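Local coordinates for regulatory protein PcrH (Pseudomonas aeruginosa, PDB 2XCB) that probably acts as a type III secretion chaperone, binding the chaperone-binding region of the translocator protein PopD before its export, at residues Y68-A71 with L72-Y75; L56-G59 with A60-S64; F88-H91 with A92-H96; K39-Q42 with A43-M46. All coordinates share one frame; numbering follows the deposited sequence. Where two conformers were deposited one is given.

Interaction 1 of 4, residues Y68-A71 with L72-Y75; sequences YEQA and LQSY
A71 and Y75, one turn apart on helix 68-81, make the tightly packed side of this contact. The amide of Y75 donates to A71 O over 3.0 Å from its N, an almost straight bond with an N-H...O angle of 176°. From there the tyrosine turns back over the preceding turn. Its CG lies anti to its own carbonyl carbon (chi1 -70°), which brings CG and CD2 of Y75 each to 3.4 Å from A71 O, while CE2 of Y75 meets the methyl A71 CB at 4.1 Å. Neighbouring helices and the bound peptide close this side: A71 touches C95 and R62, and Y75 packs on H91 and on an apolar side chain of the peptide.

L72 marks the transition. Its amide N is 2.8 Å from the acceptor Y68 O, and its CG rests 3.4 Å from the same oxygen, while the branch beyond packs towards H96 and L99.

Past it the helix faces solvent and the fit slackens. Q73 runs extended beyond CG, and its OE1 passes 3.8 Å from Q70 CA. The approach of E69 OE1 to L72 CD1, at 4.0 Å, is doubtful, since E69 was deposited in two conformers.

Within this turn, then, the hydrogen bonds run from backbone to backbone. The buried hydroxyls of S74 and Y75 are instead spent on F55 O and Q63 OE1 of helix 52-64, so the polar chemistry of these side chains ties one helix to its neighbour rather than stiffening its own.

Interaction 2 of 4, residues L56-G59 with A60-S64; sequences LGLG and ACRQS
L56 to G59 accept, in order, the amide protons of A60 to Q63, four regular alpha-helical bonds that carry helix 52-64 through the middle of an array of antiparallel helices of the tetratricopeptide repeat (TPR) kind. The outer two, A60 N to L56 O and Q63 N to G59 O, both measure 2.9 Å, and the last is nearly straight at 170°. G57 and G59 bear no side chains, and neighbours approach their backbone closely: F41 of helix 34-47 lies against G57, and the Y75 hydroxyl against G59.

Side chains leave this turn in different directions. L56 and A60 touch the bound peptide, as does Q63, whose polar end is held in part by Y75. On another flank L58 and R62 pair up. The arginine chain is extended from CG to NE and passes its own helix closely, with R62 CG 3.5 Å from L58 O. NE bonds to Q38 and NH1 to Q70 O, which fixes the rotation of the guanidinium between helices 34-47 and 68-81. L58 has CG anti to its backbone N (chi1 178°), and this carries its branched end over that flat group: L58 CD1 comes within 3.6 Å of R62 NE, 3.5 Å above one guanidinium face and offset toward the rim.

Interaction 3 of 4, residues F88-H91 with A92-H96; sequences FPFH and AAECH
E94 OE2 is gripped by two donors, H91 ND1 from its own helix and Q63 NE2 from helix 52-64. The bond from H91 ND1 to E94 OE2 is 2.9 Å long and nearly straight, at 170°. The two groups use it differently: the oxygen lies almost in the imidazole plane, at the ring edge, whereas the histidine meets the carboxylate from above, 55° out of its plane. H91 and E94 lie side by side and point the same way, three residues apart on helix 87-98.

E94 OE1 turns to F90, 3.5 Å from CE2 of that ring, and has a long, weak ion pair with R128. F90 in turn presents an edge to the imidazole: its CD2 sits 3.5 Å above one face of H91, near the rim. The phenyl is placed there by a first torsion that sets CG anti to the backbone N (chi1 -178°), and F109 meets it edge-to-face. The imidazole is thus held by the edge of a phenyl ring over one face and a carboxylate at its own edge.

The remaining nitrogen, H91 NE2, bonds to an acidic side chain of the bound peptide. With a carboxylate at each nitrogen the ring is probably protonated. A His-carboxylate pair that positions a buried histidine towards a ligand, with Q63 holding the carboxylate from helix 52-64, is here part of the peptide-binding groove on the concave side of a TPR-like helical array.

Interaction 4 of 4, residues K39-Q42 with A43-M46; sequences KIFQ and ALCM
K39 to Q42 and A43 to M46 are successive turns of helix 34-47, joined by four amide bonds of the i to i+4 kind, from A43 N to K39 O through M46 N to Q42 O; the tightest, C45 N to F41 O, is 2.8 Å and almost straight at 176°.

Two flanks differ in character. On the buried one, L44 lies between I40 and F41. I40 and L44 run side by side in the same direction, with I40 CG2 4.1 Å from L44 CD1, and that same methyl, L44 CD1, stands 4.2 Å from F41 CD1. The leucine reaches both because its CG is anti to the carbonyl carbon (chi1 -68°), folding the chain back along the helix until CG is 3.5 Å from I40 O. This apolar ridge is the packing surface expected of a helix in a TPR-like array: I40 and L44 meet L24, L18 and L21 of helix 15-30, while F41 packs on C61 of helix 52-64 and on an apolar side chain of the bound peptide.

Across the helix, Q42 and M46 make a more exposed pair. A bend of the methionine at chi3 curls M46 CE back to 3.7 Å from Q42 CG and 3.3 Å from Q42 O. The glutamine bends at chi2 (77°), which sets Q42 NE2 3.8 Å from the sulfur M46 SD. M9 of the second subunit packs on both of these side chains. Beside it L10 of that subunit meets A43, and K39 NZ is hydrogen-bonded to R11 O, again of the second subunit.

Overall arrangement
Each contact joins successive turns of one helix, on four helices consecutive in the chain from 34-47 to 87-98. Interactions 2 and 3 are buried near the middle, interaction 1 is partly buried, and interaction 4 lies furthest out, about 14 Å from the chain centre. Interactions 1, 2 and 3 touch one another, and Q63 of interaction 2 links them. Interaction 4 meets interaction 2 through F41 and Q42 but touches neither 1 nor 3. Chemistry follows place: interactions 1 and 2 spend polar side chains on neighbouring helices and offer the peptide apolar contacts, interaction 3 adds a polar bond to it, and interaction 4 combines an apolar inner flank, F41 reaching the peptide, with a dimer surface.

Interaction 1 of 4, residues Y68-A71 with L72-Y75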
# COMPACT_ATOMS: atom_id res chain seq x y z
N TYR A 68 -5.51 -22.89 -3.60
CA TYR A 68 -6.90 -22.92 -4.04
C TYR A 68 -7.96 -22.82 -2.94
O TYR A 68 -8.97 -22.19 -3.14
CB TYR A 68 -7.13 -24.17 -4.91
CG TYR A 68 -6.14 -24.26 -6.02
CD1 TYR A 68 -6.23 -23.40 -7.08
CD2 TYR A 68 -5.08 -25.20 -5.97
CE1 TYR A 68 -5.34 -23.45 -8.10
CE2 TYR A 68 -4.15 -25.26 -7.00
CZ TYR A 68 -4.32 -24.38 -8.07
OH TYR A 68 -3.48 -24.38 -9.10
N GLU A 69 -7.74 -23.47 -1.81
CA GLU A 69 -8.71 -23.41 -0.73
C GLU A 69 -8.82 -21.96 -0.18
O GLU A 69 -9.94 -21.45 0.06
CB GLU A 69 -8.33 -24.38 0.39
CG GLU A 69 -8.26 -25.82 -0.05
CD GLU A 69 -9.60 -26.54 0.04
OE1 GLU A 69 -10.67 -25.87 0.14
OE2 GLU A 69 -9.56 -27.79 0.01
N GLN A 70 -7.69 -21.27 -0.03
CA GLN A 70 -7.75 -19.85 0.43
C GLN A 70 -8.35 -18.94 -0.64
O GLN A 70 -9.08 -17.99 -0.31
CB GLN A 70 -6.38 -19.34 0.81
CG GLN A 70 -5.80 -20.10 1.99
CD GLN A 70 -4.50 -19.44 2.46
OE1 GLN A 70 -4.41 -18.23 2.49
NE2 GLN A 70 -3.50 -20.22 2.79
N ALA A 71 -8.10 -19.27 -1.92
CA ALA A 71 -8.72 -18.54 -3.05
C ALA A 71 -10.21 -18.73 -2.99
O ALA A 71 -10.97 -17.76 -3.06
CB ALA A 71 -8.16 -18.99 -4.45
N LEU A 72 -10.66 -19.96 -2.67
CA LEU A 72 -12.10 -20.16 -2.62
C LEU A 72 -12.74 -19.27 -1.50
O LEU A 72 -13.79 -18.75 -1.73
CB LEU A 72 -12.45 -21.64 -2.36
CG LEU A 72 -12.28 -22.62 -3.52
CD1 LEU A 72 -12.36 -24.04 -2.97
CD2 LEU A 72 -13.45 -22.41 -4.44
N GLN A 73 -12.13 -19.20 -0.31
CA GLN A 73 -12.67 -18.35 0.79
C GLN A 73 -12.86 -16.90 0.35
O GLN A 73 -13.89 -16.28 0.63
CB GLN A 73 -11.79 -18.40 2.02
CG GLN A 73 -11.69 -19.85 2.50
CD GLN A 73 -10.84 -20.00 3.73
OE1 GLN A 73 -9.62 -19.82 3.72
NE2 GLN A 73 -11.51 -20.31 4.83
N SER A 74 -11.90 -16.38 -0.39
CA SER A 74 -12.00 -14.97 -0.84
C SER A 74 -13.08 -14.72 -1.93
O SER A 74 -13.84 -13.70 -1.94
CB SER A 74 -10.61 -14.54 -1.35
OG SER A 74 -10.61 -13.11 -1.46
N TYR A 75 -13.09 -15.64 -2.90
CA TYR A 75 -14.11 -15.67 -3.91
C TYR A 75 -15.47 -15.87 -3.30
O TYR A 75 -16.43 -15.24 -3.70
CB TYR A 75 -13.81 -16.83 -4.89
CG TYR A 75 -12.59 -16.62 -5.78
CD1 TYR A 75 -12.22 -15.35 -6.21
CD2 TYR A 75 -11.93 -17.75 -6.36
CE1 TYR A 75 -11.13 -15.15 -7.05
CE2 TYR A 75 -10.84 -17.57 -7.19
CZ TYR A 75 -10.47 -16.27 -7.57
OH TYR A 75 -9.40 -16.12 -8.41

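Interaction 2 of 4, residues L56-G59 with A60-S64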
# COMPACT_ATOMS: atom_id res chain seq x y z
N LEU A 56 -11.81 -10.19 -5.07
CA LEU A 56 -11.45 -10.66 -6.44
C LEU A 56 -9.96 -10.62 -6.55
O LEU A 56 -9.33 -11.60 -6.94
CB LEU A 56 -12.12 -9.79 -7.56
CG LEU A 56 -11.91 -10.48 -8.95
CD1 LEU A 56 -12.54 -11.90 -8.94
CD2 LEU A 56 -12.44 -9.63 -10.08
N GLY A 57 -9.36 -9.48 -6.21
CA GLY A 57 -7.87 -9.36 -6.23
C GLY A 57 -7.14 -10.39 -5.33
O GLY A 57 -6.21 -11.12 -5.78
N LEU A 58 -7.60 -10.48 -4.09
CA LEU A 58 -6.98 -11.41 -3.12
C LEU A 58 -7.14 -12.82 -3.71
O LEU A 58 -6.18 -13.65 -3.73
CB LEU A 58 -7.69 -11.25 -1.77
CG LEU A 58 -7.25 -12.15 -0.60
CD1 LEU A 58 -5.75 -12.02 -0.41
CD2 LEU A 58 -8.01 -12.00 0.78
N GLY A 59 -8.39 -13.18 -4.06
CA GLY A 59 -8.63 -14.54 -4.72
C GLY A 59 -7.73 -14.85 -5.88
O GLY A 59 -7.15 -15.90 -5.92
N ALA A 60 -7.58 -13.91 -6.83
CA ALA A 60 -6.82 -14.12 -8.02
C ALA A 60 -5.34 -14.38 -7.66
O ALA A 60 -4.66 -15.24 -8.27
CB ALA A 60 -6.98 -12.90 -8.90
N CYS A 61 -4.82 -13.64 -6.65
CA CYS A 61 -3.44 -13.83 -6.22
C CYS A 61 -3.18 -15.19 -5.65
O CYS A 61 -2.20 -15.81 -6.00
CB CYS A 61 -3.02 -12.79 -5.15
SG CYS A 61 -2.91 -11.21 -5.82
N ARG A 62 -4.08 -15.65 -4.80
CA ARG A 62 -3.96 -16.95 -4.19
C ARG A 62 -4.11 -18.10 -5.23
O ARG A 62 -3.36 -19.09 -5.22
CB ARG A 62 -5.02 -17.06 -3.11
CG ARG A 62 -4.65 -16.23 -1.87
CD ARG A 62 -5.83 -16.06 -0.96
NE ARG A 62 -5.40 -15.49 0.32
CZ ARG A 62 -6.14 -15.40 1.42
NH1 ARG A 62 -7.44 -15.75 1.46
NH2 ARG A 62 -5.60 -14.80 2.49
N GLN A 63 -5.06 -17.92 -6.14
CA GLN A 63 -5.18 -18.85 -7.27
C GLN A 63 -3.86 -19.01 -8.02
O GLN A 63 -3.44 -20.13 -8.26
CB GLN A 63 -6.29 -18.42 -8.25
CG GLN A 63 -6.73 -19.61 -9.17
CD GLN A 63 -7.88 -19.24 -10.12
OE1 GLN A 63 -8.65 -18.36 -9.84
NE2 GLN A 63 -7.98 -19.96 -11.25
N SER A 64 -3.21 -17.89 -8.37
CA SER A 64 -1.98 -17.91 -9.16
C SER A 64 -0.81 -18.54 -8.42
O SER A 64 0.13 -19.02 -9.06
CB SER A 64 -1.62 -16.51 -9.59
OG SER A 64 -2.36 -16.15 -10.71

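Interaction 3 of 4, residues F88-H91 with A92-H96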
# COMPACT_ATOMS: atom_id res chain seq x y z
N PHE A 88 -16.50 -14.38 -9.82
CA PHE A 88 -16.39 -15.14 -8.60
C PHE A 88 -16.68 -16.61 -8.84
O PHE A 88 -15.84 -17.43 -8.54
CB PHE A 88 -17.28 -14.51 -7.52
CG PHE A 88 -16.74 -13.15 -7.01
CD1 PHE A 88 -15.47 -13.06 -6.40
CD2 PHE A 88 -17.47 -11.96 -7.25
CE1 PHE A 88 -14.97 -11.83 -5.88
CE2 PHE A 88 -17.00 -10.71 -6.80
CZ PHE A 88 -15.71 -10.64 -6.10
N PRO A 89 -17.90 -16.97 -9.33
CA PRO A 89 -18.12 -18.46 -9.39
C PRO A 89 -17.29 -19.08 -10.50
O PRO A 89 -16.87 -20.18 -10.40
CB PRO A 89 -19.63 -18.55 -9.76
CG PRO A 89 -20.06 -17.17 -10.15
CD PRO A 89 -19.18 -16.25 -9.32
N PHE A 90 -16.97 -18.31 -11.51
CA PHE A 90 -16.13 -18.83 -12.57
C PHE A 90 -14.72 -19.20 -12.04
O PHE A 90 -14.30 -20.40 -12.19
CB PHE A 90 -16.01 -17.80 -13.76
CG PHE A 90 -15.17 -18.31 -14.94
CD1 PHE A 90 -15.72 -19.15 -15.92
CD2 PHE A 90 -13.77 -17.99 -15.04
CE1 PHE A 90 -14.95 -19.65 -17.01
CE2 PHE A 90 -12.99 -18.50 -16.06
CZ PHE A 90 -13.60 -19.37 -17.07
N HIS A 91 -14.01 -18.25 -11.40
CA HIS A 91 -12.68 -18.59 -10.93
C HIS A 91 -12.73 -19.56 -9.77
O HIS A 91 -11.80 -20.34 -9.62
CB HIS A 91 -11.86 -17.36 -10.59
CG HIS A 91 -11.62 -16.53 -11.84
ND1 HIS A 91 -10.94 -17.07 -12.91
CD2 HIS A 91 -12.13 -15.35 -12.27
CE1 HIS A 91 -10.95 -16.19 -13.94
NE2 HIS A 91 -11.67 -15.14 -13.56
N ALA A 92 -13.80 -19.52 -8.99
CA ALA A 92 -13.99 -20.51 -7.92
C ALA A 92 -14.09 -21.93 -8.55
O ALA A 92 -13.63 -22.93 -7.97
CB ALA A 92 -15.26 -20.24 -7.14
N ALA A 93 -14.81 -22.00 -9.66
CA ALA A 93 -14.98 -23.29 -10.35
C ALA A 93 -13.61 -23.81 -10.81
O ALA A 93 -13.32 -24.99 -10.70
CB ALA A 93 -15.94 -23.10 -11.52
N GLU A 94 -12.74 -22.92 -11.34
CA GLU A 94 -11.37 -23.35 -11.65
C GLU A 94 -10.58 -23.95 -10.48
O GLU A 94 -9.81 -24.97 -10.62
CB GLU A 94 -10.57 -22.21 -12.23
CG GLU A 94 -11.10 -21.75 -13.59
CD GLU A 94 -10.35 -20.56 -14.10
OE1 GLU A 94 -10.24 -20.49 -15.34
OE2 GLU A 94 -9.84 -19.72 -13.27
N CYS A 95 -10.74 -23.31 -9.31
CA CYS A 95 -10.08 -23.78 -8.11
C CYS A 95 -10.70 -25.13 -7.74
O CYS A 95 -9.95 -26.00 -7.36
CB CYS A 95 -10.24 -22.81 -6.90
SG CYS A 95 -9.48 -21.13 -7.26
N HIS A 96 -12.02 -25.28 -7.81
CA HIS A 96 -12.61 -26.56 -7.44
C HIS A 96 -12.05 -27.68 -8.33
O HIS A 96 -11.80 -28.80 -7.88
CB HIS A 96 -14.12 -26.51 -7.60
CG HIS A 96 -14.85 -25.80 -6.50
ND1 HIS A 96 -14.73 -26.17 -5.18
CD2 HIS A 96 -15.66 -24.72 -6.52
CE1 HIS A 96 -15.52 -25.41 -4.44
NE2 HIS A 96 -16.10 -24.53 -5.23

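Interaction 4 of 4, residues K39-Q42 with A43-M46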
# COMPACT_ATOMS: atom_id res chain seq x y z
N LYS A 39 -0.52 -9.50 -0.49
CA LYS A 39 -0.40 -8.73 0.72
C LYS A 39 -1.11 -7.39 0.61
O LYS A 39 -1.74 -6.94 1.55
CB LYS A 39 1.10 -8.48 1.06
CG LYS A 39 1.83 -9.77 1.42
CD LYS A 39 3.28 -9.65 1.45
CE LYS A 39 3.81 -10.92 2.18
NZ LYS A 39 5.28 -10.96 2.01
N ILE A 40 -0.95 -6.71 -0.50
CA ILE A 40 -1.71 -5.47 -0.68
C ILE A 40 -3.25 -5.70 -0.64
O ILE A 40 -4.01 -5.00 0.06
CB ILE A 40 -1.23 -4.81 -1.98
CG1 ILE A 40 0.26 -4.47 -1.80
CG2 ILE A 40 -2.11 -3.58 -2.34
CD1 ILE A 40 0.47 -3.24 -0.88
N PHE A 41 -3.72 -6.78 -1.32
CA PHE A 41 -5.16 -7.02 -1.32
C PHE A 41 -5.67 -7.47 0.05
O PHE A 41 -6.78 -7.08 0.43
CB PHE A 41 -5.57 -8.02 -2.43
CG PHE A 41 -5.43 -7.47 -3.79
CD1 PHE A 41 -6.10 -6.33 -4.15
CD2 PHE A 41 -4.63 -8.11 -4.72
CE1 PHE A 41 -5.94 -5.82 -5.46
CE2 PHE A 41 -4.49 -7.62 -5.97
CZ PHE A 41 -5.11 -6.48 -6.34
N GLN A 42 -4.87 -8.27 0.76
CA GLN A 42 -5.21 -8.69 2.06
C GLN A 42 -5.33 -7.43 2.92
O GLN A 42 -6.28 -7.32 3.71
CB GLN A 42 -4.15 -9.67 2.58
CG GLN A 42 -4.14 -9.96 4.07
CD GLN A 42 -5.23 -10.91 4.55
OE1 GLN A 42 -5.71 -11.76 3.81
NE2 GLN A 42 -5.60 -10.78 5.82
N ALA A 43 -4.44 -6.44 2.70
CA ALA A 43 -4.54 -5.20 3.52
C ALA A 43 -5.87 -4.53 3.23
O ALA A 43 -6.56 -4.13 4.14
CB ALA A 43 -3.34 -4.22 3.24
N LEU A 44 -6.16 -4.31 1.92
CA LEU A 44 -7.36 -3.65 1.53
C LEU A 44 -8.68 -4.33 1.99
O LEU A 44 -9.56 -3.62 2.46
CB LEU A 44 -7.38 -3.43 0.04
CG LEU A 44 -6.37 -2.42 -0.49
CD1 LEU A 44 -6.15 -2.78 -1.90
CD2 LEU A 44 -6.87 -0.93 -0.35
N CYS A 45 -8.79 -5.67 1.86
CA CYS A 45 -9.87 -6.47 2.47
C CYS A 45 -10.03 -6.24 4.02
O CYS A 45 -11.15 -6.36 4.59
CB CYS A 45 -9.63 -7.98 2.22
SG CYS A 45 -9.79 -8.43 0.46
N MET A 46 -8.94 -5.95 4.70
CA MET A 46 -9.05 -5.51 6.13
C MET A 46 -9.58 -4.09 6.30
O MET A 46 -10.34 -3.79 7.20
CB MET A 46 -7.68 -5.66 6.85
CG MET A 46 -7.29 -7.12 6.86
SD MET A 46 -5.78 -7.54 7.70
CE MET A 46 -4.50 -7.19 6.54